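Putative pyridoxal phosphate-dependent transferase (PDB 4DQ6) binds pyridoxal-5'-phosphate and belongs to the class I and II aminotransferase family of cofactor-dependent enzymes. Local coordinates at residues 298-310 with 372-384. Residues are numbered along the deposited sequence; the frame is centred on the assembly and turned at random. Where two conformers were deposited one is given.
Sequences YLESNIDFAIKYI and LACPRSMLEEALI
N302 and R376 run alongside each other, pointing opposite ways with the amide steeply tilted against the guanidinium, and lock helix 289-313 to the start of helix 376-390. NE of R376 gives a nearly straight bond to OD1 of N302 (2.8 Å), and NH2 makes a more bent one to OG of S301 (2.8 Å); both acceptors lie in the guanidinium plane. Bends at chi2 and chi3 (60° and 62°) fold the arginine back so that its guanidinium lies flat on the F305 ring, planes 12° apart, while CD sits over the same ring 3.9 Å from its centroid. A water joins R376 NH2, N302 OD1 and the carbonyl oxygen of Y298. The amide nitrogen of N302 spends its hydrogens, within the amide plane, on the carbonyl oxygens of C374 (2.9 Å) and L372 (3.0 Å), fixing the turn that leads from strand 367-371 into the helix; L372 CD2 packs on I303 and A306. P375 is the N-cap residue, and the next backbone nitrogen, of R376, donates to OH of Y298 (2.9 Å), a hydroxyl also bonded to N9. Farther along, L383 slots among F305, A306, Y309 and I310, its CD1 3.7 Å from F305 CE2. The two nearly parallel helices lie in the small domain beside its antiparallel sheet, where A306 and I310 touch L328. Two in-plane bonds and the ring stack thus fix the guanidinium's rotation, while N302 commits both amide N-H groups to turn carbonyls.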
ATOM      1  N   TYR A 298       7.883 -15.651  26.534  1.00 15.45           N
ATOM      2  CA  TYR A 298       7.257 -16.812  25.945  1.00 15.80           C
ATOM      3  C   TYR A 298       8.094 -17.403  24.795  1.00 15.34           C
ATOM      4  O   TYR A 298       8.258 -18.576  24.720  1.00 15.54           O
ATOM      5  CB  TYR A 298       5.824 -16.486  25.534  1.00 15.44           C
ATOM      6  CG  TYR A 298       4.972 -17.720  25.273  1.00 16.59           C
ATOM      7  CD1 TYR A 298       4.339 -18.322  26.304  1.00 16.93           C
ATOM      8  CD2 TYR A 298       4.927 -18.355  24.027  1.00 15.64           C
ATOM      9  CE1 TYR A 298       3.539 -19.440  26.140  1.00 18.15           C
ATOM     10  CE2 TYR A 298       4.111 -19.495  23.816  1.00 16.48           C
ATOM     11  CZ  TYR A 298       3.432 -20.046  24.905  1.00 16.97           C
ATOM     12  OH  TYR A 298       2.662 -21.188  24.667  1.00 17.51           O
ATOM     13  N   LEU A 299       8.625 -16.533  23.921  1.00 14.02           N
ATOM     14  CA  LEU A 299       9.407 -16.968  22.809  1.00 14.15           C
ATOM     15  C   LEU A 299      10.661 -17.640  23.274  1.00 14.17           C
ATOM     16  O   LEU A 299      11.012 -18.683  22.751  1.00 14.28           O
ATOM     17  CB  LEU A 299       9.774 -15.744  21.991  1.00 13.00           C
ATOM     18  CG  LEU A 299      10.743 -16.011  20.873  1.00 12.77           C
ATOM     19  CD1 LEU A 299      10.047 -16.954  19.929  1.00 13.69           C
ATOM     20  CD2 LEU A 299      11.073 -14.661  20.242  1.00 13.49           C
ATOM     21  N   GLU A 300      11.354 -17.037  24.232  1.00 14.94           N
ATOM     22  CA  GLU A 300      12.595 -17.632  24.670  1.00 15.38           C
ATOM     23  C   GLU A 300      12.371 -18.994  25.303  1.00 15.50           C
ATOM     24  O   GLU A 300      13.156 -19.937  25.115  1.00 16.01           O
ATOM     25  CB  GLU A 300      13.378 -16.708  25.584  1.00 17.26           C
ATOM     26  CG  GLU A 300      14.808 -17.230  25.807  1.00 18.80           C
ATOM     27  CD  GLU A 300      15.886 -16.145  26.001  1.00 18.39           C
ATOM     28  OE1 GLU A 300      15.561 -14.928  26.002  1.00 19.35           O
ATOM     29  OE2 GLU A 300      17.087 -16.553  26.153  1.00 20.20           O
ATOM     30  N   SER A 301      11.270 -19.140  26.013  1.00 15.37           N
ATOM     31  CA  SER A 301      10.936 -20.459  26.524  1.00 16.97           C
ATOM     32  C   SER A 301      10.654 -21.476  25.424  1.00 15.41           C
ATOM     33  O   SER A 301      11.148 -22.603  25.439  1.00 16.17           O
ATOM     34  CB  SER A 301       9.747 -20.300  27.438  1.00 18.51           C
ATOM     35  OG  SER A 301       9.426 -21.531  28.081  1.00 21.21           O
ATOM     36  N   ASN A 302       9.874 -21.087  24.415  1.00 16.04           N
ATOM     37  CA  ASN A 302       9.681 -21.930  23.198  1.00 15.58           C
ATOM     38  C   ASN A 302      11.018 -22.354  22.584  1.00 14.86           C
ATOM     39  O   ASN A 302      11.162 -23.474  22.172  1.00 15.07           O
ATOM     40  CB  ASN A 302       8.836 -21.244  22.112  1.00 15.54           C
ATOM     41  CG  ASN A 302       7.321 -21.513  22.239  1.00 15.51           C
ATOM     42  OD1 ASN A 302       6.810 -22.106  23.257  1.00 16.00           O
ATOM     43  ND2 ASN A 302       6.568 -20.972  21.275  1.00 15.30           N
ATOM     44  N   ILE A 303      11.942 -21.381  22.440  1.00 14.50           N
ATOM     45  CA  ILE A 303      13.241 -21.646  21.818  1.00 14.74           C
ATOM     46  C   ILE A 303      14.032 -22.672  22.630  1.00 14.91           C
ATOM     47  O   ILE A 303      14.512 -23.665  22.096  1.00 15.09           O
ATOM     48  CB  ILE A 303      13.988 -20.334  21.624  1.00 14.14           C
ATOM     49  CG1 ILE A 303      13.397 -19.554  20.468  1.00 14.60           C
ATOM     50  CG2 ILE A 303      15.461 -20.637  21.402  1.00 14.71           C
ATOM     51  CD1 ILE A 303      13.788 -18.084  20.421  1.00 14.47           C
ATOM     52  N   ASP A 304      14.080 -22.459  23.927  1.00 16.42           N
ATOM     53  CA  ASP A 304      14.772 -23.382  24.829  1.00 17.94           C
ATOM     54  C   ASP A 304      14.124 -24.792  24.793  1.00 18.23           C
ATOM     55  O   ASP A 304      14.815 -25.791  24.705  1.00 17.92           O
ATOM     56  CB  ASP A 304      14.799 -22.782  26.231  1.00 17.94           C
ATOM     57  CG  ASP A 304      15.761 -21.648  26.382  1.00 20.47           C
ATOM     58  OD1 ASP A 304      16.668 -21.481  25.520  1.00 19.56           O
ATOM     59  OD2 ASP A 304      15.598 -20.922  27.363  1.00 23.83           O
ATOM     60  N   PHE A 305      12.794 -24.836  24.756  1.00 17.05           N
ATOM     61  CA  PHE A 305      12.055 -26.104  24.659  1.00 18.11           C
ATOM     62  C   PHE A 305      12.392 -26.832  23.362  1.00 17.96           C
ATOM     63  O   PHE A 305      12.683 -28.038  23.367  1.00 19.01           O
ATOM     64  CB  PHE A 305      10.547 -25.869  24.801  1.00 19.09           C
ATOM     65  CG  PHE A 305       9.730 -27.042  24.384  1.00 20.63           C
ATOM     66  CD1 PHE A 305       9.501 -28.070  25.285  1.00 22.30           C
ATOM     67  CD2 PHE A 305       9.249 -27.172  23.082  1.00 21.10           C
ATOM     68  CE1 PHE A 305       8.760 -29.179  24.912  1.00 23.08           C
ATOM     69  CE2 PHE A 305       8.505 -28.273  22.709  1.00 22.34           C
ATOM     70  CZ  PHE A 305       8.289 -29.288  23.618  1.00 23.16           C
ATOM     71  N   ALA A 306      12.410 -26.091  22.246  1.00 15.64           N
ATOM     72  CA  ALA A 306      12.671 -26.691  20.952  1.00 15.67           C
ATOM     73  C   ALA A 306      14.066 -27.232  20.836  1.00 15.95           C
ATOM     74  O   ALA A 306      14.273 -28.286  20.289  1.00 16.38           O
ATOM     75  CB  ALA A 306      12.380 -25.707  19.828  1.00 15.42           C
ATOM     76  N   ILE A 307      15.032 -26.482  21.324  1.00 17.38           N
ATOM     77  CA  ILE A 307      16.416 -26.920  21.253  1.00 17.21           C
ATOM     78  C   ILE A 307      16.632 -28.139  22.129  1.00 17.75           C
ATOM     79  O   ILE A 307      17.262 -29.084  21.708  1.00 17.54           O
ATOM     80  CB  ILE A 307      17.369 -25.771  21.617  1.00 17.32           C
ATOM     81  CG1 ILE A 307      17.335 -24.734  20.525  1.00 18.29           C
ATOM     82  CG2 ILE A 307      18.795 -26.258  21.817  1.00 18.13           C
ATOM     83  CD1 ILE A 307      18.018 -23.448  20.888  1.00 19.38           C
ATOM     84  N   LYS A 308      16.057 -28.149  23.331  1.00 18.55           N
ATOM     85  CA  LYS A 308      16.136 -29.334  24.201  1.00 20.76           C
ATOM     86  C   LYS A 308      15.480 -30.554  23.522  1.00 19.91           C
ATOM     87  O   LYS A 308      16.062 -31.649  23.477  1.00 19.91           O
ATOM     88  CB  LYS A 308      15.501 -29.012  25.544  1.00 23.64           C
ATOM     89  CG  LYS A 308      15.463 -30.166  26.551  1.00 27.01           C
ATOM     90  CD  LYS A 308      14.861 -29.738  27.884  1.00 30.73           C
ATOM     91  CE  LYS A 308      14.219 -30.921  28.600  1.00 35.98           C
ATOM     92  NZ  LYS A 308      15.275 -31.886  29.013  1.00 39.09           N
ATOM     93  N   TYR A 309      14.299 -30.346  22.928  1.00 19.02           N
ATOM     94  CA  TYR A 309      13.601 -31.413  22.241  1.00 19.78           C
ATOM     95  C   TYR A 309      14.414 -31.974  21.088  1.00 20.00           C
ATOM     96  O   TYR A 309      14.579 -33.175  20.975  1.00 21.29           O
ATOM     97  CB  TYR A 309      12.239 -30.956  21.729  1.00 20.48           C
ATOM     98  CG  TYR A 309      11.373 -32.067  21.282  1.00 21.45           C
ATOM     99  CD1 TYR A 309      11.477 -32.632  20.020  1.00 21.81           C
ATOM    100  CD2 TYR A 309      10.391 -32.562  22.146  1.00 23.85           C
ATOM    101  CE1 TYR A 309      10.639 -33.702  19.629  1.00 23.29           C
ATOM    102  CE2 TYR A 309       9.589 -33.617  21.764  1.00 24.70           C
ATOM    103  CZ  TYR A 309       9.694 -34.149  20.503  1.00 24.50           C
ATOM    104  OH  TYR A 309       8.911 -35.206  20.125  1.00 27.61           O
ATOM    105  N   ILE A 310      15.001 -31.086  20.273  1.00 18.05           N
ATOM    106  CA  ILE A 310      15.802 -31.528  19.117  1.00 19.96           C
ATOM    107  C   ILE A 310      17.048 -32.291  19.601  1.00 20.18           C
ATOM    108  O   ILE A 310      17.370 -33.373  19.077  1.00 21.41           O
ATOM    109  CB  ILE A 310      16.258 -30.345  18.200  1.00 20.14           C
ATOM    110  CG1 ILE A 310      15.063 -29.722  17.452  1.00 20.18           C
ATOM    111  CG2 ILE A 310      17.312 -30.791  17.190  1.00 21.51           C
ATOM    112  CD1 ILE A 310      15.313 -28.304  16.966  1.00 19.51           C
ATOM    113  N   LEU A 372       8.815 -20.077  15.454  1.00 14.23           N
ATOM    114  CA  LEU A 372       8.456 -20.430  16.840  1.00 15.35           C
ATOM    115  C   LEU A 372       7.508 -19.494  17.516  1.00 15.04           C
ATOM    116  O   LEU A 372       7.281 -19.612  18.748  1.00 15.64           O
ATOM    117  CB  LEU A 372       9.752 -20.622  17.657  1.00 16.16           C
ATOM    118  CG  LEU A 372      10.226 -22.076  17.782  1.00 19.14           C
ATOM    119  CD1 LEU A 372      10.375 -22.740  16.412  1.00 17.61           C
ATOM    120  CD2 LEU A 372      11.511 -22.149  18.624  1.00 19.83           C
ATOM    121  N   ALA A 373       6.918 -18.547  16.799  1.00 13.97           N
ATOM    122  CA  ALA A 373       5.958 -17.587  17.366  1.00 14.65           C
ATOM    123  C   ALA A 373       4.588 -18.201  17.270  1.00 14.70           C
ATOM    124  O   ALA A 373       3.711 -17.775  16.507  1.00 14.65           O
ATOM    125  CB  ALA A 373       6.011 -16.233  16.612  1.00 13.33           C
ATOM    126  N   CYS A 374       4.392 -19.252  18.082  1.00 14.95           N
ATOM    127  CA  CYS A 374       3.124 -19.982  18.074  1.00 15.51           C
ATOM    128  C   CYS A 374       2.935 -20.600  19.472  1.00 15.48           C
ATOM    129  O   CYS A 374       3.905 -20.717  20.216  1.00 15.34           O
ATOM    130  CB  CYS A 374       3.086 -21.062  17.018  1.00 15.27           C
ATOM    131  SG  CYS A 374       4.329 -22.351  17.214  1.00 18.90           S
ATOM    132  N   PRO A 375       1.733 -21.029  19.816  1.00 16.11           N
ATOM    133  CA  PRO A 375       1.570 -21.675  21.120  1.00 17.22           C
ATOM    134  C   PRO A 375       2.495 -22.870  21.310  1.00 17.34           C
ATOM    135  O   PRO A 375       2.766 -23.612  20.363  1.00 17.04           O
ATOM    136  CB  PRO A 375       0.088 -22.085  21.128  1.00 18.06           C
ATOM    137  CG  PRO A 375      -0.568 -21.066  20.263  1.00 18.15           C
ATOM    138  CD  PRO A 375       0.424 -20.797  19.167  1.00 16.46           C
ATOM    139  N   ARG A 376       2.915 -23.116  22.567  1.00 17.23           N
ATOM    140  CA  ARG A 376       3.691 -24.272  22.896  1.00 17.52           C
ATOM    141  C   ARG A 376       3.128 -25.559  22.337  1.00 17.61           C
ATOM    142  O   ARG A 376       3.869 -26.404  21.834  1.00 18.77           O
ATOM    143  CB  ARG A 376       3.889 -24.381  24.428  1.00 18.79           C
ATOM    144  CG  ARG A 376       4.739 -25.572  24.855  1.00 19.14           C
ATOM    145  CD  ARG A 376       6.158 -25.592  24.305  1.00 19.17           C
ATOM    146  NE  ARG A 376       6.852 -24.433  24.800  1.00 18.48           N
ATOM    147  CZ  ARG A 376       7.473 -24.340  25.962  1.00 20.31           C
ATOM    148  NH1 ARG A 376       7.493 -25.362  26.820  1.00 21.06           N
ATOM    149  NH2 ARG A 376       7.983 -23.179  26.334  1.00 19.58           N
ATOM    150  N   SER A 377       1.804 -25.749  22.474  1.00 18.50           N
ATOM    151  CA  SER A 377       1.137 -26.946  21.987  1.00 19.68           C
ATOM    152  C   SER A 377       1.402 -27.177  20.480  1.00 19.14           C
ATOM    153  O   SER A 377       1.584 -28.306  20.060  1.00 18.83           O
ATOM    154  CB  SER A 377      -0.368 -26.890  22.327  1.00 20.50           C
ATOM    155  OG  SER A 377      -0.586 -27.182  23.678  0.50 20.09           O
ATOM    156  N   MET A 378       1.328 -26.099  19.690  1.00 19.19           N
ATOM    157  CA  MET A 378       1.520 -26.183  18.244  1.00 18.61           C
ATOM    158  C   MET A 378       2.993 -26.464  17.910  1.00 17.68           C
ATOM    159  O   MET A 378       3.312 -27.248  17.039  1.00 19.09           O
ATOM    160  CB  MET A 378       1.102 -24.867  17.595  1.00 19.81           C
ATOM    161  CG  MET A 378       1.385 -24.783  16.122  1.00 20.41           C
ATOM    162  SD  MET A 378       0.524 -23.375  15.387  1.00 23.04           S
ATOM    163  CE  MET A 378       1.368 -23.315  13.786  1.00 23.53           C
ATOM    164  N   LEU A 379       3.877 -25.839  18.659  1.00 17.39           N
ATOM    165  CA  LEU A 379       5.314 -26.087  18.522  1.00 16.92           C
ATOM    166  C   LEU A 379       5.674 -27.536  18.810  1.00 18.13           C
ATOM    167  O   LEU A 379       6.374 -28.198  18.049  1.00 17.05           O
ATOM    168  CB  LEU A 379       6.095 -25.139  19.430  1.00 16.81           C
ATOM    169  CG  LEU A 379       7.618 -25.344  19.444  1.00 16.10           C
ATOM    170  CD1 LEU A 379       8.333 -25.352  18.052  1.00 16.18           C
ATOM    171  CD2 LEU A 379       8.291 -24.305  20.353  1.00 17.78           C
ATOM    172  N   GLU A 380       5.127 -28.061  19.900  1.00 18.58           N
ATOM    173  CA  GLU A 380       5.309 -29.508  20.217  1.00 20.67           C
ATOM    174  C   GLU A 380       4.848 -30.396  19.062  1.00 20.01           C
ATOM    175  O   GLU A 380       5.519 -31.334  18.655  1.00 20.69           O
ATOM    176  CB  GLU A 380       4.682 -29.966  21.550  1.00 21.87           C
ATOM    177  CG  GLU A 380       4.583 -31.502  21.536  0.50 22.97           C
ATOM    178  CD  GLU A 380       3.988 -32.151  22.769  0.50 25.40           C
ATOM    179  OE1 GLU A 380       2.795 -31.954  23.095  0.50 24.22           O
ATOM    180  OE2 GLU A 380       4.741 -32.938  23.370  0.50 27.15           O
ATOM    181  N   GLU A 381       3.655 -30.120  18.541  1.00 20.59           N
ATOM    182  CA  GLU A 381       3.142 -30.879  17.438  1.00 21.11           C
ATOM    183  C   GLU A 381       4.042 -30.798  16.228  1.00 19.25           C
ATOM    184  O   GLU A 381       4.250 -31.791  15.547  1.00 19.42           O
ATOM    185  CB  GLU A 381       1.678 -30.435  17.127  1.00 24.17           C
ATOM    186  CG  GLU A 381       0.882 -31.377  16.293  0.50 26.47           C
ATOM    187  CD  GLU A 381      -0.378 -30.719  15.782  0.50 27.94           C
ATOM    188  OE1 GLU A 381      -1.112 -30.155  16.630  0.50 29.55           O
ATOM    189  OE2 GLU A 381      -0.636 -30.761  14.551  0.50 28.79           O
ATOM    190  N   ALA A 382       4.574 -29.617  15.990  1.00 17.73           N
ATOM    191  CA  ALA A 382       5.474 -29.448  14.848  1.00 17.83           C
ATOM    192  C   ALA A 382       6.746 -30.268  15.008  1.00 17.13           C
ATOM    193  O   ALA A 382       7.149 -30.949  14.102  1.00 17.74           O
ATOM    194  CB  ALA A 382       5.830 -27.995  14.663  1.00 16.77           C
ATOM    195  N   LEU A 383       7.277 -30.307  16.202  1.00 17.77           N
ATOM    196  CA  LEU A 383       8.532 -31.069  16.442  1.00 17.89           C
ATOM    197  C   LEU A 383       8.287 -32.568  16.339  1.00 18.44           C
ATOM    198  O   LEU A 383       9.117 -33.310  15.820  1.00 18.51           O
ATOM    199  CB  LEU A 383       9.179 -30.674  17.764  1.00 18.61           C
ATOM    200  CG  LEU A 383       9.671 -29.242  17.870  1.00 17.92           C
ATOM    201  CD1 LEU A 383       9.852 -28.842  19.318  1.00 20.10           C
ATOM    202  CD2 LEU A 383      10.957 -29.079  17.049  1.00 18.76           C
ATOM    203  N   ILE A 384       7.119 -33.033  16.799  1.00 18.95           N
ATOM    204  CA  ILE A 384       6.729 -34.434  16.650  1.00 20.32           C
ATOM    205  C   ILE A 384       6.595 -34.848  15.178  1.00 20.41           C
ATOM    206  O   ILE A 384       7.089 -35.907  14.761  1.00 20.83           O
ATOM    207  CB  ILE A 384       5.416 -34.715  17.383  1.00 21.73           C
ATOM    208  CG1 ILE A 384       5.572 -34.560  18.900  1.00 21.69           C
ATOM    209  CG2 ILE A 384       4.939 -36.109  16.985  1.00 22.32           C
ATOM    210  CD1 ILE A 384       4.231 -34.504  19.626  1.00 23.74           C
TER
HETATM  211  O   HOH W   1       6.783 -20.606  25.785  1.00 20.67           O